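Local coordinates for protein putative HAD-hydrolase YfnB (Bacillus subtilis, PDB 3ED5) that is a putative HAD-superfamily hydrolase of unproven function that may act as a 5'-nucleotidase, at residues 30-35 against 72-77; 36-41 against 81-86. All blocks are in the same frame, centred on the assembly; numbering follows the deposited sequence.

Contact 1 of 2, residues 30-35 against 72-77. With FMT (formic acid), chain B; FMT (formic acid), chain H.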
ATOM      1  N   ARG A  30     -14.729   4.551  11.607  1.00 32.32           N
ATOM      2  CA  ARG A  30     -15.727   5.380  12.319  1.00 32.46           C
ATOM      3  C   ARG A  30     -17.112   5.111  11.753  1.00 32.67           C
ATOM      4  O   ARG A  30     -18.059   4.893  12.504  1.00 32.18           O
ATOM      5  CB  ARG A  30     -15.413   6.871  12.257  1.00 32.44           C
ATOM      6  CG  ARG A  30     -16.388   7.689  13.165  1.00 34.92           C
ATOM      7  CD  ARG A  30     -16.124   9.192  13.135  1.00 37.53           C
ATOM      8  NE  ARG A  30     -15.994   9.781  11.791  1.00 41.83           N
ATOM      9  CZ  ARG A  30     -17.019  10.307  11.110  1.00 44.68           C
ATOM     10  NH1 ARG A  30     -16.831  10.857   9.920  1.00 46.14           N
ATOM     11  NH2 ARG A  30     -18.249  10.295  11.625  1.00 43.59           N
ATOM     12  N   LEU A  31     -17.228   5.129  10.420  1.00 32.44           N
ATOM     13  CA  LEU A  31     -18.534   4.959   9.766  1.00 33.10           C
ATOM     14  C   LEU A  31     -19.089   3.543   9.924  1.00 32.81           C
ATOM     15  O   LEU A  31     -20.308   3.363  10.090  1.00 33.67           O
ATOM     16  CB  LEU A  31     -18.467   5.368   8.290  1.00 32.62           C
ATOM     17  CG  LEU A  31     -18.165   6.849   8.076  1.00 33.91           C
ATOM     18  CD1 LEU A  31     -18.086   7.146   6.602  1.00 34.25           C
ATOM     19  CD2 LEU A  31     -19.216   7.741   8.732  1.00 35.03           C
ATOM     20  N   LEU A  32     -18.200   2.547   9.901  1.00 32.84           N
ATOM     21  CA  LEU A  32     -18.609   1.160  10.130  1.00 32.74           C
ATOM     22  C   LEU A  32     -19.215   1.000  11.542  1.00 32.24           C
ATOM     23  O   LEU A  32     -20.279   0.391  11.711  1.00 32.84           O
ATOM     24  CB  LEU A  32     -17.427   0.179   9.906  1.00 32.88           C
ATOM     25  CG  LEU A  32     -17.757  -1.279  10.279  1.00 35.79           C
ATOM     26  CD1 LEU A  32     -18.723  -1.915   9.267  1.00 37.23           C
ATOM     27  CD2 LEU A  32     -16.482  -2.131  10.428  1.00 34.90           C
ATOM     28  N   PHE A  33     -18.522   1.521  12.544  1.00 32.03           N
ATOM     29  CA  PHE A  33     -19.005   1.399  13.932  1.00 32.57           C
ATOM     30  C   PHE A  33     -20.255   2.222  14.227  1.00 33.27           C
ATOM     31  O   PHE A  33     -21.119   1.803  15.020  1.00 32.25           O
ATOM     32  CB  PHE A  33     -17.872   1.688  14.901  1.00 33.28           C
ATOM     33  CG  PHE A  33     -16.975   0.505  15.116  1.00 34.03           C
ATOM     34  CD1 PHE A  33     -16.121   0.076  14.101  1.00 34.32           C
ATOM     35  CD2 PHE A  33     -17.011  -0.209  16.312  1.00 36.12           C
ATOM     36  CE1 PHE A  33     -15.304  -1.051  14.274  1.00 36.71           C
ATOM     37  CE2 PHE A  33     -16.207  -1.332  16.503  1.00 35.29           C
ATOM     38  CZ  PHE A  33     -15.326  -1.746  15.484  1.00 35.62           C
ATOM     39  N   GLU A  34     -20.371   3.367  13.567  1.00 34.14           N
ATOM     40  CA  GLU A  34     -21.612   4.151  13.628  1.00 35.17           C
ATOM     41  C   GLU A  34     -22.740   3.342  12.976  1.00 35.31           C
ATOM     42  O   GLU A  34     -23.828   3.269  13.518  1.00 34.84           O
ATOM     43  CB  GLU A  34     -21.451   5.507  12.922  1.00 35.41           C
ATOM     44  CG  GLU A  34     -20.520   6.486  13.632  1.00 37.93           C
ATOM     45  CD  GLU A  34     -20.480   7.876  12.974  1.00 39.91           C
ATOM     46  OE1 GLU A  34     -21.186   8.119  11.965  1.00 40.05           O
ATOM     47  OE2 GLU A  34     -19.727   8.730  13.483  1.00 40.42           O
ATOM     48  N   ASP A  35     -22.472   2.731  11.820  1.00 35.29           N
ATOM     49  CA  ASP A  35     -23.470   1.902  11.118  1.00 36.45           C
ATOM     50  C   ASP A  35     -24.006   0.803  12.042  1.00 36.89           C
ATOM     51  O   ASP A  35     -25.224   0.553  12.082  1.00 36.66           O
ATOM     52  CB  ASP A  35     -22.890   1.285   9.828  1.00 37.70           C
ATOM     53  CG  ASP A  35     -23.918   0.435   9.069  1.00 41.08           C
ATOM     54  OD1 ASP A  35     -24.754   1.024   8.356  1.00 45.75           O
ATOM     55  OD2 ASP A  35     -23.890  -0.816   9.175  1.00 43.33           O
ATOM     56  N   THR A  72     -12.340 -11.955   7.879  1.00 33.14           N
ATOM     57  CA  THR A  72     -12.334 -12.347   9.294  1.00 34.09           C
ATOM     58  C   THR A  72     -11.925 -11.266  10.284  1.00 33.07           C
ATOM     59  O   THR A  72     -12.199 -11.411  11.486  1.00 32.79           O
ATOM     60  CB  THR A  72     -11.518 -13.627   9.565  1.00 34.69           C
ATOM     61  OG1 THR A  72     -10.170 -13.424   9.168  1.00 35.43           O
ATOM     62  CG2 THR A  72     -12.078 -14.823   8.782  1.00 36.93           C
ATOM     63  N   ARG A  73     -11.270 -10.202   9.832  1.00 31.77           N
ATOM     64  CA  ARG A  73     -10.701  -9.226  10.775  1.00 30.87           C
ATOM     65  C   ARG A  73     -11.796  -8.620  11.674  1.00 30.89           C
ATOM     66  O   ARG A  73     -11.600  -8.498  12.897  1.00 30.66           O
ATOM     67  CB  ARG A  73      -9.902  -8.128  10.057  1.00 29.60           C
ATOM     68  CG  ARG A  73     -10.725  -7.351   9.015  1.00 30.62           C
ATOM     69  CD  ARG A  73      -9.756  -6.553   8.092  1.00 30.55           C
ATOM     70  NE  ARG A  73     -10.435  -5.933   6.962  1.00 31.36           N
ATOM     71  CZ  ARG A  73      -9.801  -5.156   6.079  1.00 31.61           C
ATOM     72  NH1 ARG A  73      -8.506  -4.865   6.276  1.00 31.55           N
ATOM     73  NH2 ARG A  73     -10.462  -4.624   5.063  1.00 31.00           N
ATOM     74  N   PHE A  74     -12.942  -8.269  11.099  1.00 30.84           N
ATOM     75  CA  PHE A  74     -13.994  -7.621  11.944  1.00 31.18           C
ATOM     76  C   PHE A  74     -14.737  -8.590  12.834  1.00 31.60           C
ATOM     77  O   PHE A  74     -15.187  -8.212  13.919  1.00 30.40           O
ATOM     78  CB  PHE A  74     -14.981  -6.798  11.109  1.00 31.47           C
ATOM     79  CG  PHE A  74     -14.325  -5.650  10.429  1.00 33.61           C
ATOM     80  CD1 PHE A  74     -13.852  -4.574  11.170  1.00 33.71           C
ATOM     81  CD2 PHE A  74     -14.111  -5.669   9.044  1.00 32.45           C
ATOM     82  CE1 PHE A  74     -13.167  -3.502  10.502  1.00 34.08           C
ATOM     83  CE2 PHE A  74     -13.452  -4.627   8.402  1.00 35.09           C
ATOM     84  CZ  PHE A  74     -12.973  -3.561   9.127  1.00 34.54           C
ATOM     85  N   SER A  75     -14.877  -9.837  12.403  1.00 32.94           N
ATOM     86  CA  SER A  75     -15.452 -10.834  13.299  1.00 34.47           C
ATOM     87  C   SER A  75     -14.463 -11.212  14.405  1.00 33.96           C
ATOM     88  O   SER A  75     -14.889 -11.372  15.558  1.00 34.90           O
ATOM     89  CB  SER A  75     -15.979 -12.064  12.562  1.00 35.41           C
ATOM     90  OG  SER A  75     -15.083 -12.433  11.540  1.00 39.00           O
ATOM     91  N   ALA A  76     -13.169 -11.319  14.078  1.00 33.85           N
ATOM     92  CA  ALA A  76     -12.148 -11.572  15.137  1.00 32.51           C
ATOM     93  C   ALA A  76     -12.178 -10.471  16.197  1.00 30.37           C
ATOM     94  O   ALA A  76     -12.135 -10.753  17.404  1.00 31.36           O
ATOM     95  CB  ALA A  76     -10.747 -11.677  14.533  1.00 32.69           C
ATOM     96  N   LEU A  77     -12.275  -9.219  15.753  1.00 29.22           N
ATOM     97  CA  LEU A  77     -12.331  -8.100  16.703  1.00 28.78           C
ATOM     98  C   LEU A  77     -13.630  -8.119  17.505  1.00 28.73           C
ATOM     99  O   LEU A  77     -13.610  -8.171  18.760  1.00 26.79           O
ATOM    100  CB  LEU A  77     -12.214  -6.775  15.942  1.00 29.23           C
ATOM    101  CG  LEU A  77     -12.302  -5.512  16.800  1.00 29.23           C
ATOM    102  CD1 LEU A  77     -11.050  -5.375  17.677  1.00 32.31           C
ATOM    103  CD2 LEU A  77     -12.512  -4.294  15.870  1.00 34.28           C
TER
HETATM  104  C   FMT B 236      -7.603  -2.926   3.099  1.00 30.45           C
HETATM  105  O1  FMT B 236      -8.051  -2.810   4.227  1.00 32.05           O
HETATM  106  O2  FMT B 236      -8.038  -3.722   2.285  1.00 29.66           O
HETATM  107  C   FMT H 242     -12.162   9.862  10.872  1.00 49.36           C
HETATM  108  O1  FMT H 242     -11.906  10.607   9.923  1.00 48.65           O
HETATM  109  O2  FMT H 242     -13.227   9.876  11.495  1.00 49.74           O
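Leu32 and Phe74 approach from opposite directions, and the leucine sets its CD2 methyl down on one face of the phenylalanine ring. CD2 lies 3.8 Å from the ring centroid, 22° off the normal, in a CH-pi contact displaced toward the rim, where its closest atom is Phe74 CE1 at 3.6 Å. The next residue, Phe33, offers the edge of its ring to Leu77, one turn beyond Phe74: its CZ touches Leu77 CD2 at 3.8 Å, with that methyl lying in the ring plane. All four side chains are buried.

The other face of Phe74 belongs to its own neighbour, Arg73. From CB, the chain of Arg73 starts with CG wedged between the backbone N and the carbonyl carbon (chi1 58°), which lays CG over the rim of the ring. From CG to NE it runs extended, passing alongside the ring with Arg73 NE 3.6 Å from Phe74 CE2. There NH1 and NH2 both donate to O1 of a formic acid molecule, at 2.9 Å for NH1 and 3.1 Å for NH2, the ligand lying at the edge of the guanidinium. NH1 also bonds to Asn52, while NH2 forms a salt bridge with Glu91; Arg95 also hydrogen-bonds the formic acid. With an alanine in place of Arg73, Glu91 would probably lose this cationic mate, and the second face of Phe74 part of its packing.

The contact joins helix 21-35 to helix 66-80. Tyr48 of helix 42-60 and Tyr94 of helix 87-98 also meet the Phe74 ring, so all four helices of this bundle converge there.

Contact 2 of 2, residues 36-41 against 81-86; sequences QNIPLT and YGYEAD. With FMT (formic acid), chain I.
Ile38 and Tyr83, with CA atoms 9.6 Å apart, each directly follow a positive-phi residue, Asn37 or Gly82, that ends the preceding helix in a Schellman motif. Each segment then closes on an N-cap: Thr41 OG1 accepts from the backbone N of Met44, Asp86 OD1 from that of Leu89. Both are thus helix-to-helix loops, at the surface of the bundle.

The two side chains lie antiparallel, the isoleucine over the tyrosine ring. Ile38 CD1 rides almost squarely over the Tyr83 ring, 4.0 Å from its centroid and 8° off the normal, in a CH-pi contact. The other branch, CG2, lies anti to the backbone N (CG1 takes the place anti to the carbonyl carbon, chi1 -64°) and reaches the phenolic end, 3.8 Å from Tyr83 CZ. The isoleucine therefore spans the ring from its centre to its hydroxyl. Leu78 of helix 66-80 touches both side chains.

Further along, Thr41 OG1 donates to O1 of a formic acid molecule at 2.7 Å. Tyr81 CE2 passes 3.7 Å from atom C of the same formic acid. Between the loops, a water donates to Pro39 O at 2.9 Å and makes a weak, long bond of 3.4 Å to Tyr83 OH.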
ATOM      1  N   GLN A  36     -23.102   0.182  12.800  1.00 37.23           N
ATOM      2  CA  GLN A  36     -23.435  -0.937  13.689  1.00 38.05           C
ATOM      3  C   GLN A  36     -23.909  -0.510  15.069  1.00 38.04           C
ATOM      4  O   GLN A  36     -24.215  -1.364  15.892  1.00 37.09           O
ATOM      5  CB  GLN A  36     -22.217  -1.817  13.894  1.00 38.40           C
ATOM      6  CG  GLN A  36     -21.744  -2.475  12.609  1.00 39.59           C
ATOM      7  CD  GLN A  36     -22.786  -3.423  12.041  1.00 40.51           C
ATOM      8  OE1 GLN A  36     -23.046  -4.469  12.616  1.00 44.24           O
ATOM      9  NE2 GLN A  36     -23.382  -3.060  10.917  1.00 42.30           N
ATOM     10  N   ASN A  37     -23.905   0.797  15.323  1.00 38.58           N
ATOM     11  CA  ASN A  37     -24.204   1.372  16.640  1.00 38.97           C
ATOM     12  C   ASN A  37     -23.386   0.763  17.759  1.00 39.09           C
ATOM     13  O   ASN A  37     -23.925   0.443  18.809  1.00 38.40           O
ATOM     14  CB  ASN A  37     -25.689   1.245  16.972  1.00 39.61           C
ATOM     15  CG  ASN A  37     -26.562   1.860  15.924  1.00 40.97           C
ATOM     16  OD1 ASN A  37     -26.388   3.024  15.556  1.00 43.55           O
ATOM     17  ND2 ASN A  37     -27.505   1.076  15.409  1.00 44.61           N
ATOM     18  N   ILE A  38     -22.093   0.591  17.514  1.00 38.22           N
ATOM     19  CA  ILE A  38     -21.167   0.076  18.516  1.00 37.94           C
ATOM     20  C   ILE A  38     -20.141   1.162  18.818  1.00 37.42           C
ATOM     21  O   ILE A  38     -19.498   1.674  17.893  1.00 36.57           O
ATOM     22  CB  ILE A  38     -20.388  -1.152  17.967  1.00 37.70           C
ATOM     23  CG1 ILE A  38     -21.322  -2.317  17.679  1.00 38.31           C
ATOM     24  CG2 ILE A  38     -19.269  -1.568  18.929  1.00 38.20           C
ATOM     25  CD1 ILE A  38     -20.571  -3.536  17.085  1.00 37.45           C
ATOM     26  N   PRO A  39     -19.962   1.517  20.104  1.00 37.20           N
ATOM     27  CA  PRO A  39     -18.955   2.525  20.436  1.00 37.53           C
ATOM     28  C   PRO A  39     -17.592   1.997  20.005  1.00 38.13           C
ATOM     29  O   PRO A  39     -17.324   0.810  20.219  1.00 39.09           O
ATOM     30  CB  PRO A  39     -19.054   2.624  21.970  1.00 37.38           C
ATOM     31  CG  PRO A  39     -20.452   2.191  22.269  1.00 37.42           C
ATOM     32  CD  PRO A  39     -20.712   1.081  21.306  1.00 37.77           C
ATOM     33  N   LEU A  40     -16.784   2.846  19.363  1.00 37.77           N
ATOM     34  CA  LEU A  40     -15.427   2.474  18.925  1.00 39.25           C
ATOM     35  C   LEU A  40     -14.456   3.084  19.927  1.00 39.33           C
ATOM     36  O   LEU A  40     -14.029   4.228  19.780  1.00 40.37           O
ATOM     37  CB  LEU A  40     -15.145   2.965  17.497  1.00 38.52           C
ATOM     38  CG  LEU A  40     -13.744   2.659  16.897  1.00 38.99           C
ATOM     39  CD1 LEU A  40     -13.417   1.158  16.968  1.00 38.28           C
ATOM     40  CD2 LEU A  40     -13.614   3.241  15.487  1.00 40.94           C
ATOM     41  N   THR A  41     -14.149   2.316  20.966  1.00 38.51           N
ATOM     42  CA  THR A  41     -13.208   2.732  21.996  1.00 38.20           C
ATOM     43  C   THR A  41     -11.761   2.759  21.501  1.00 39.33           C
ATOM     44  O   THR A  41     -11.415   2.122  20.484  1.00 37.72           O
ATOM     45  CB  THR A  41     -13.317   1.812  23.226  1.00 38.25           C
ATOM     46  OG1 THR A  41     -12.802   0.514  22.913  1.00 36.37           O
ATOM     47  CG2 THR A  41     -14.785   1.679  23.656  1.00 36.62           C
ATOM     48  N   TYR A  81     -15.031  -8.979  21.956  1.00 29.23           N
ATOM     49  CA  TYR A  81     -15.806  -7.970  22.713  1.00 31.71           C
ATOM     50  C   TYR A  81     -17.270  -8.396  22.909  1.00 33.25           C
ATOM     51  O   TYR A  81     -18.105  -7.615  23.411  1.00 35.39           O
ATOM     52  CB  TYR A  81     -15.642  -6.558  22.082  1.00 32.24           C
ATOM     53  CG  TYR A  81     -14.217  -6.039  22.274  1.00 32.38           C
ATOM     54  CD1 TYR A  81     -13.232  -6.208  21.295  1.00 32.09           C
ATOM     55  CD2 TYR A  81     -13.840  -5.458  23.499  1.00 34.40           C
ATOM     56  CE1 TYR A  81     -11.927  -5.790  21.528  1.00 33.19           C
ATOM     57  CE2 TYR A  81     -12.546  -5.022  23.721  1.00 31.53           C
ATOM     58  CZ  TYR A  81     -11.602  -5.187  22.756  1.00 33.82           C
ATOM     59  OH  TYR A  81     -10.328  -4.743  23.050  1.00 38.59           O
ATOM     60  N   GLY A  82     -17.571  -9.657  22.600  1.00 33.55           N
ATOM     61  CA  GLY A  82     -18.862 -10.273  22.950  1.00 36.77           C
ATOM     62  C   GLY A  82     -19.985 -10.107  21.934  1.00 38.47           C
ATOM     63  O   GLY A  82     -21.145 -10.398  22.249  1.00 39.49           O
ATOM     64  N   TYR A  83     -19.662  -9.623  20.734  1.00 38.76           N
ATOM     65  CA  TYR A  83     -20.653  -9.448  19.657  1.00 40.48           C
ATOM     66  C   TYR A  83     -20.590 -10.598  18.655  1.00 42.14           C
ATOM     67  O   TYR A  83     -19.495 -10.947  18.172  1.00 43.06           O
ATOM     68  CB  TYR A  83     -20.427  -8.133  18.886  1.00 40.05           C
ATOM     69  CG  TYR A  83     -20.432  -6.848  19.705  1.00 40.10           C
ATOM     70  CD1 TYR A  83     -21.631  -6.160  19.983  1.00 40.48           C
ATOM     71  CD2 TYR A  83     -19.242  -6.299  20.186  1.00 38.39           C
ATOM     72  CE1 TYR A  83     -21.619  -4.964  20.727  1.00 39.55           C
ATOM     73  CE2 TYR A  83     -19.218  -5.113  20.923  1.00 38.70           C
ATOM     74  CZ  TYR A  83     -20.416  -4.452  21.193  1.00 41.86           C
ATOM     75  OH  TYR A  83     -20.380  -3.285  21.922  1.00 40.82           O
ATOM     76  N   GLU A  84     -21.750 -11.173  18.311  1.00 42.92           N
ATOM     77  CA  GLU A  84     -21.831 -12.159  17.235  0.50 43.60           C
ATOM     78  C   GLU A  84     -21.970 -11.396  15.918  1.00 44.01           C
ATOM     79  O   GLU A  84     -22.997 -10.740  15.678  1.00 45.57           O
ATOM     80  CB  GLU A  84     -22.996 -13.138  17.458  0.50 44.19           C
ATOM     81  CG  GLU A  84     -22.604 -14.377  18.267  0.50 44.54           C
ATOM     82  CD  GLU A  84     -21.704 -14.046  19.442  0.50 45.96           C
ATOM     83  OE1 GLU A  84     -22.230 -13.650  20.501  0.50 45.74           O
ATOM     84  OE2 GLU A  84     -20.466 -14.181  19.301  0.50 47.11           O
ATOM     85  N   ALA A  85     -20.936 -11.485  15.093  1.00 43.16           N
ATOM     86  CA  ALA A  85     -20.739 -10.645  13.930  1.00 42.21           C
ATOM     87  C   ALA A  85     -20.446 -11.472  12.692  1.00 40.70           C
ATOM     88  O   ALA A  85     -19.705 -12.459  12.737  1.00 40.49           O
ATOM     89  CB  ALA A  85     -19.563  -9.736  14.197  1.00 42.63           C
ATOM     90  N   ASP A  86     -21.045 -11.062  11.590  1.00 39.42           N
ATOM     91  CA  ASP A  86     -20.806 -11.687  10.309  1.00 37.84           C
ATOM     92  C   ASP A  86     -19.619 -10.955   9.668  1.00 37.10           C
ATOM     93  O   ASP A  86     -19.780  -9.839   9.169  1.00 35.40           O
ATOM     94  CB  ASP A  86     -22.063 -11.532   9.453  1.00 38.27           C
ATOM     95  CG  ASP A  86     -21.937 -12.182   8.121  1.00 40.61           C
ATOM     96  OD1 ASP A  86     -20.820 -12.229   7.580  1.00 38.20           O
ATOM     97  OD2 ASP A  86     -22.961 -12.664   7.595  1.00 46.76           O
TER
HETATM   98  C   FMT I 243     -13.800  -1.688  24.794  1.00 49.58           C
HETATM   99  O1  FMT I 243     -12.855  -0.990  25.181  1.00 48.90           O
HETATM  100  O2  FMT I 243     -14.649  -2.233  25.515  1.00 50.05           O
HETATM  101  O   HOH W   1     -18.034  -0.838  22.493  1.00 50.44           O

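Overall arrangement
The two contacts are consecutive layers of one helical bundle, their centres 7 Å apart. Along the chain their segments alternate: 30-35, 36-41, 72-77, 81-86. Contact 1 joins helices 21-35 and 66-80 within the bundle, and contact 2 joins the loops that leave those helices for 42-60 and 87-98. They meet directly, through a probable hydrogen bond of 2.9 Å between Phe33 O and Ile38 N. The four helices are inserted between strands 9-12 and 120-125 of the parallel sheet, consistent with the C1 cap of HAD hydrolases. Both contacts thus lie within the probable cap, away from the probable nucleophile Asp13.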